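PDB 5G4I: phospholyase from Arthrobacter aurescens, which uses pyridoxal 5'-phosphate to eliminate phosphate from its substrate, being a phospholyase related to class III transaminases. Local coordinates for residues I389-V399 with L427-L438. Residues are numbered along the deposited sequence; the frame is centred on the assembly and turned at random.
Sequences ILIEDMRERGV and LLGQLELSLASL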
ATOM      1  N   ILE A 389      13.876  31.512   3.391  1.00 16.36           N
ATOM      2  CA  ILE A 389      13.313  32.835   3.837  1.00 16.92           C
ATOM      3  C   ILE A 389      11.943  33.107   3.162  1.00 16.25           C
ATOM      4  O   ILE A 389      10.944  33.458   3.840  1.00 16.78           O
ATOM      5  CB  ILE A 389      14.325  34.012   3.575  1.00 20.82           C
ATOM      6  CG1 ILE A 389      15.495  33.904   4.559  1.00 21.72           C
ATOM      7  CG2 ILE A 389      13.624  35.334   3.665  1.00 21.05           C
ATOM      8  CD1 ILE A 389      16.651  34.878   4.296  1.00 26.32           C
ATOM      9  N   LEU A 390      11.922  32.899   1.842  1.00 16.18           N
ATOM     10  CA  LEU A 390      10.663  33.110   1.082  1.00 15.98           C
ATOM     11  C   LEU A 390       9.513  32.152   1.515  1.00 15.61           C
ATOM     12  O   LEU A 390       8.347  32.570   1.646  1.00 15.08           O
ATOM     13  CB  LEU A 390      10.903  32.972  -0.382  1.00 16.10           C
ATOM     14  CG  LEU A 390      11.805  34.037  -1.089  1.00 17.30           C
ATOM     15  CD1 LEU A 390      12.248  33.606  -2.477  1.00 17.30           C
ATOM     16  CD2 LEU A 390      11.064  35.373  -1.211  1.00 18.71           C
ATOM     17  N   ILE A 391       9.868  30.888   1.707  1.00 14.03           N
ATOM     18  CA  ILE A 391       8.822  29.925   2.163  1.00 14.06           C
ATOM     19  C   ILE A 391       8.217  30.279   3.542  1.00 15.80           C
ATOM     20  O   ILE A 391       7.000  30.273   3.726  1.00 14.89           O
ATOM     21  CB  ILE A 391       9.427  28.483   2.155  1.00 15.20           C
ATOM     22  CG1 ILE A 391       9.668  28.053   0.738  1.00 16.12           C
ATOM     23  CG2 ILE A 391       8.548  27.481   2.901  1.00 17.63           C
ATOM     24  CD1 ILE A 391      10.600  26.827   0.605  1.00 18.91           C
ATOM     25  N   GLU A 392       9.108  30.656   4.515  1.00 15.89           N
ATOM     26  CA  GLU A 392       8.598  31.058   5.823  1.00 15.92           C
ATOM     27  C   GLU A 392       7.833  32.401   5.770  1.00 13.53           C
ATOM     28  O   GLU A 392       6.810  32.572   6.484  1.00 15.16           O
ATOM     29  CB  GLU A 392       9.764  31.102   6.810  1.00 15.33           C
ATOM     30  CG  GLU A 392      10.390  29.742   7.105  1.00 16.45           C
ATOM     31  CD  GLU A 392       9.596  28.831   8.066  1.00 15.96           C
ATOM     32  OE1 GLU A 392       8.625  29.308   8.648  1.00 17.51           O
ATOM     33  OE2 GLU A 392      10.111  27.663   8.305  1.00 19.33           O
ATOM     34  N   ASP A 393       8.356  33.363   4.973  1.00 14.87           N
ATOM     35  CA  ASP A 393       7.675  34.633   4.826  1.00 15.44           C
ATOM     36  C   ASP A 393       6.243  34.509   4.197  1.00 14.72           C
ATOM     37  O   ASP A 393       5.249  35.080   4.617  1.00 16.38           O
ATOM     38  CB  ASP A 393       8.534  35.650   4.031  1.00 17.93           C
ATOM     39  CG  ASP A 393       7.900  37.032   4.000  1.00 21.14           C
ATOM     40  OD1 ASP A 393       7.724  37.614   5.072  1.00 25.55           O
ATOM     41  OD2 ASP A 393       7.567  37.496   2.965  1.00 25.67           O
ATOM     42  N   MET A 394       6.169  33.644   3.176  1.00 15.51           N
ATOM     43  CA  MET A 394       4.885  33.389   2.535  1.00 15.83           C
ATOM     44  C   MET A 394       3.893  32.746   3.513  1.00 15.32           C
ATOM     45  O   MET A 394       2.732  33.092   3.570  1.00 14.97           O
ATOM     46  CB  MET A 394       5.139  32.485   1.302  1.00 14.43           C
ATOM     47  CG  MET A 394       5.712  33.268   0.118  1.00 14.08           C
ATOM     48  SD  MET A 394       4.536  34.432  -0.705  1.00 15.89           S
ATOM     49  CE  MET A 394       3.599  33.298  -1.768  1.00 15.94           C
ATOM     50  N   ARG A 395       4.372  31.800   4.372  1.00 14.57           N
ATOM     51  CA  ARG A 395       3.523  31.285   5.463  1.00 15.35           C
ATOM     52  C   ARG A 395       2.967  32.401   6.363  1.00 14.50           C
ATOM     53  O   ARG A 395       1.814  32.430   6.690  1.00 15.60           O
ATOM     54  CB  ARG A 395       4.264  30.190   6.294  1.00 16.95           C
ATOM     55  CG  ARG A 395       3.533  29.668   7.505  1.00 18.58           C
ATOM     56  CD  ARG A 395       4.374  28.891   8.547  1.00 18.55           C
ATOM     57  NE  ARG A 395       5.636  29.599   8.831  1.00 20.48           N
ATOM     58  CZ  ARG A 395       5.716  30.726   9.580  1.00 20.35           C
ATOM     59  NH1 ARG A 395       4.656  31.266  10.174  1.00 20.21           N
ATOM     60  NH2 ARG A 395       6.892  31.272   9.766  1.00 20.69           N
ATOM     61  N   GLU A 396       3.907  33.306   6.796  1.00 16.45           N
ATOM     62  CA  GLU A 396       3.450  34.436   7.623  1.00 19.01           C
ATOM     63  C   GLU A 396       2.375  35.303   6.953  1.00 17.41           C
ATOM     64  O   GLU A 396       1.425  35.722   7.592  1.00 18.30           O
ATOM     65  CB  GLU A 396       4.650  35.316   8.085  1.00 21.13           C
ATOM     66  CG  GLU A 396       5.457  34.652   9.184  1.00 26.77           C
ATOM     67  CD  GLU A 396       4.802  34.707  10.601  1.00 37.81           C
ATOM     68  OE1 GLU A 396       3.975  35.627  10.940  1.00 47.87           O
ATOM     69  OE2 GLU A 396       5.090  33.808  11.410  1.00 46.63           O
ATOM     70  N   ARG A 397       2.493  35.398   5.627  1.00 15.02           N
ATOM     71  CA  ARG A 397       1.523  36.105   4.773  1.00 15.74           C
ATOM     72  C   ARG A 397       0.234  35.329   4.458  1.00 17.44           C
ATOM     73  O   ARG A 397      -0.682  35.829   3.832  1.00 20.37           O
ATOM     74  CB  ARG A 397       2.210  36.543   3.448  1.00 15.99           C
ATOM     75  CG  ARG A 397       3.344  37.613   3.579  1.00 16.37           C
ATOM     76  CD  ARG A 397       4.122  37.785   2.304  1.00 17.11           C
ATOM     77  NE  ARG A 397       5.095  38.899   2.371  1.00 18.72           N
ATOM     78  CZ  ARG A 397       4.771  40.192   2.258  1.00 21.92           C
ATOM     79  NH1 ARG A 397       3.544  40.586   1.962  1.00 22.07           N
ATOM     80  NH2 ARG A 397       5.741  41.102   2.399  1.00 22.80           N
ATOM     81  N   GLY A 398       0.146  34.100   4.952  1.00 15.28           N
ATOM     82  CA  GLY A 398      -1.046  33.298   4.765  1.00 15.24           C
ATOM     83  C   GLY A 398      -1.022  32.409   3.502  1.00 13.50           C
ATOM     84  O   GLY A 398      -2.123  32.114   3.014  1.00 14.43           O
ATOM     85  N   VAL A 399       0.139  32.016   3.048  1.00 12.10           N
ATOM     86  CA  VAL A 399       0.223  31.174   1.776  1.00 13.27           C
ATOM     87  C   VAL A 399       1.169  30.007   2.030  1.00 12.65           C
ATOM     88  O   VAL A 399       2.321  30.198   2.405  1.00 14.50           O
ATOM     89  CB  VAL A 399       0.644  31.995   0.521  1.00 13.85           C
ATOM     90  CG1 VAL A 399       0.522  31.122  -0.762  1.00 13.33           C
ATOM     91  CG2 VAL A 399      -0.219  33.268   0.383  1.00 15.22           C
ATOM     92  N   LEU A 427      -1.822  34.707  -4.410  1.00 12.00           N
ATOM     93  CA  LEU A 427      -0.523  34.033  -4.265  1.00 13.04           C
ATOM     94  C   LEU A 427       0.588  34.866  -4.910  1.00 12.26           C
ATOM     95  O   LEU A 427       1.658  35.092  -4.327  1.00 12.95           O
ATOM     96  CB  LEU A 427      -0.593  32.566  -4.844  1.00 13.32           C
ATOM     97  CG  LEU A 427       0.715  31.765  -4.735  1.00 14.17           C
ATOM     98  CD1 LEU A 427       0.365  30.271  -4.523  1.00 16.51           C
ATOM     99  CD2 LEU A 427       1.665  31.965  -5.864  1.00 14.88           C
ATOM    100  N   LEU A 428       0.409  35.242  -6.201  1.00 11.21           N
ATOM    101  CA  LEU A 428       1.447  35.933  -7.002  1.00 12.79           C
ATOM    102  C   LEU A 428       1.777  37.353  -6.450  1.00 13.28           C
ATOM    103  O   LEU A 428       2.936  37.787  -6.396  1.00 13.34           O
ATOM    104  CB  LEU A 428       1.038  35.994  -8.508  1.00 12.60           C
ATOM    105  CG  LEU A 428       1.038  34.582  -9.221  1.00 13.97           C
ATOM    106  CD1 LEU A 428       0.214  34.751 -10.497  1.00 16.19           C
ATOM    107  CD2 LEU A 428       2.418  34.112  -9.485  1.00 16.81           C
ATOM    108  N   GLY A 429       0.737  38.013  -5.952  1.00 11.74           N
ATOM    109  CA  GLY A 429       0.961  39.375  -5.331  1.00 14.49           C
ATOM    110  C   GLY A 429       1.777  39.254  -4.020  1.00 14.23           C
ATOM    111  O   GLY A 429       2.744  39.995  -3.784  1.00 13.39           O
ATOM    112  N   GLN A 430       1.449  38.249  -3.194  1.00 13.36           N
ATOM    113  CA  GLN A 430       2.282  38.018  -1.978  1.00 13.34           C
ATOM    114  C   GLN A 430       3.689  37.589  -2.337  1.00 13.16           C
ATOM    115  O   GLN A 430       4.658  38.054  -1.672  1.00 14.57           O
ATOM    116  CB  GLN A 430       1.567  36.999  -1.059  1.00 13.05           C
ATOM    117  CG  GLN A 430       0.296  37.467  -0.487  1.00 13.17           C
ATOM    118  CD  GLN A 430       0.347  38.810   0.257  1.00 17.07           C
ATOM    119  OE1 GLN A 430       1.069  38.936   1.249  1.00 18.05           O
ATOM    120  NE2 GLN A 430      -0.366  39.832  -0.241  1.00 17.57           N
ATOM    121  N   LEU A 431       3.892  36.808  -3.394  1.00 12.37           N
ATOM    122  CA  LEU A 431       5.183  36.384  -3.811  1.00 14.54           C
ATOM    123  C   LEU A 431       6.044  37.555  -4.238  1.00 15.29           C
ATOM    124  O   LEU A 431       7.243  37.674  -3.835  1.00 15.08           O
ATOM    125  CB  LEU A 431       5.105  35.334  -4.929  1.00 14.96           C
ATOM    126  CG  LEU A 431       6.437  34.860  -5.550  1.00 17.60           C
ATOM    127  CD1 LEU A 431       7.302  34.197  -4.470  1.00 17.25           C
ATOM    128  CD2 LEU A 431       6.198  33.919  -6.720  1.00 18.09           C
ATOM    129  N   GLU A 432       5.457  38.458  -5.054  1.00 14.91           N
ATOM    130  CA  GLU A 432       6.182  39.712  -5.422  1.00 15.75           C
ATOM    131  C   GLU A 432       6.575  40.578  -4.236  1.00 14.33           C
ATOM    132  O   GLU A 432       7.731  41.030  -4.216  1.00 17.25           O
ATOM    133  CB  GLU A 432       5.358  40.564  -6.378  1.00 17.35           C
ATOM    134  CG  GLU A 432       5.252  39.889  -7.720  1.00 17.99           C
ATOM    135  CD  GLU A 432       5.078  40.999  -8.906  1.00 22.03           C
ATOM    136  OE1 GLU A 432       6.104  41.628  -9.251  1.00 26.44           O
ATOM    137  OE2 GLU A 432       4.008  41.084  -9.353  1.00 26.66           O
ATOM    138  N   LEU A 433       5.692  40.750  -3.287  1.00 14.62           N
ATOM    139  CA  LEU A 433       6.009  41.504  -2.087  1.00 16.62           C
ATOM    140  C   LEU A 433       7.082  40.819  -1.235  1.00 19.25           C
ATOM    141  O   LEU A 433       8.023  41.459  -0.684  1.00 19.61           O
ATOM    142  CB  LEU A 433       4.757  41.805  -1.307  1.00 15.39           C
ATOM    143  CG  LEU A 433       3.717  42.725  -2.022  1.00 15.87           C
ATOM    144  CD1 LEU A 433       2.434  42.681  -1.293  1.00 16.99           C
ATOM    145  CD2 LEU A 433       4.225  44.159  -2.261  1.00 18.22           C
ATOM    146  N   SER A 434       7.010  39.501  -1.132  1.00 16.83           N
ATOM    147  CA  SER A 434       8.056  38.738  -0.455  1.00 16.73           C
ATOM    148  C   SER A 434       9.447  38.880  -1.115  1.00 15.97           C
ATOM    149  O   SER A 434      10.491  39.097  -0.419  1.00 17.32           O
ATOM    150  CB  SER A 434       7.533  37.259  -0.304  1.00 16.27           C
ATOM    151  OG  SER A 434       8.425  36.564   0.628  1.00 20.96           O
ATOM    152  N   LEU A 435       9.565  38.721  -2.416  1.00 15.18           N
ATOM    153  CA  LEU A 435      10.774  38.906  -3.207  1.00 16.51           C
ATOM    154  C   LEU A 435      11.353  40.324  -2.949  1.00 17.62           C
ATOM    155  O   LEU A 435      12.596  40.506  -2.772  1.00 19.40           O
ATOM    156  CB  LEU A 435      10.566  38.652  -4.682  1.00 18.13           C
ATOM    157  CG  LEU A 435      10.453  37.174  -5.065  1.00 18.85           C
ATOM    158  CD1 LEU A 435       9.879  37.091  -6.467  1.00 18.61           C
ATOM    159  CD2 LEU A 435      11.761  36.421  -5.025  1.00 19.47           C
ATOM    160  N   ALA A 436      10.458  41.298  -2.926  1.00 19.29           N
ATOM    161  CA  ALA A 436      10.934  42.669  -2.792  1.00 22.91           C
ATOM    162  C   ALA A 436      11.549  42.890  -1.414  1.00 24.60           C
ATOM    163  O   ALA A 436      12.371  43.796  -1.282  1.00 24.07           O
ATOM    164  CB  ALA A 436       9.811  43.643  -3.070  1.00 23.42           C
ATOM    165  N   SER A 437      11.184  42.110  -0.404  1.00 21.76           N
ATOM    166  CA  SER A 437      11.723  42.195   0.940  0.50 23.47           C
ATOM    167  C   SER A 437      13.118  41.546   1.123  1.00 23.36           C
ATOM    168  O   SER A 437      13.742  41.692   2.214  1.00 27.09           O
ATOM    169  CB  SER A 437      10.776  41.493   1.895  0.50 26.59           C
ATOM    170  OG  SER A 437       9.714  42.321   2.243  0.50 31.18           O
ATOM    171  N   LEU A 438      13.634  40.831   0.157  1.00 20.97           N
ATOM    172  CA  LEU A 438      14.980  40.194   0.316  1.00 22.20           C
ATOM    173  C   LEU A 438      16.099  41.301   0.358  1.00 29.14           C
ATOM    174  O   LEU A 438      15.907  42.361  -0.194  1.00 27.71           O
ATOM    175  CB  LEU A 438      15.286  39.195  -0.790  1.00 22.10           C
ATOM    176  CG  LEU A 438      14.364  37.953  -0.868  1.00 21.19           C
ATOM    177  CD1 LEU A 438      14.652  37.137  -2.095  1.00 20.99           C
ATOM    178  CD2 LEU A 438      14.413  37.133   0.440  1.00 24.33           C
TER
HETATM  179  O   HOH W   1       8.319  40.272   3.675  1.00 25.91           O
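Buried M394 fits tightly as a knob among L427, Q430, L431 and S434. Its bends at chi2 and chi3 (-70° and -81°) lay M394 SD over the backbone, 3.6 Å from L431 N, and turn CE to L431 CB. L390, also buried, spreads its methyls, CD1 meeting L435 CD2 at 3.8 Å and CD2 lying against S434 OG. S434 OG donates to D393 OD2 at 2.7 Å, on the anti lone pair. The looser, wetter side belongs to partly exposed R397, whose extended chain passes Q430 and lays one guanidinium face over the backbone at L433 and S434. R397 NE salt-bridges D393 OD2 (2.9 Å), giving this oxygen a second donor; R397 NH1 reaches Q430 OE1 at 3.1 Å from above the carbonyl plane, and a water accepts from NH2. A methionine in place of R397 would probably leave the D393 carboxylate without its cationic mate and Q430 OE1 without this donor. Segments 389-396 and 427-436 run nearer antiparallel (127°), and a Schellman motif at G398 leads into strand 399-404, where V399 packs on L427. Away from the cofactor, M394 and L431 touch the mixed sheet of strands 399-404 and 410-413; L435 leans on helix 334-355.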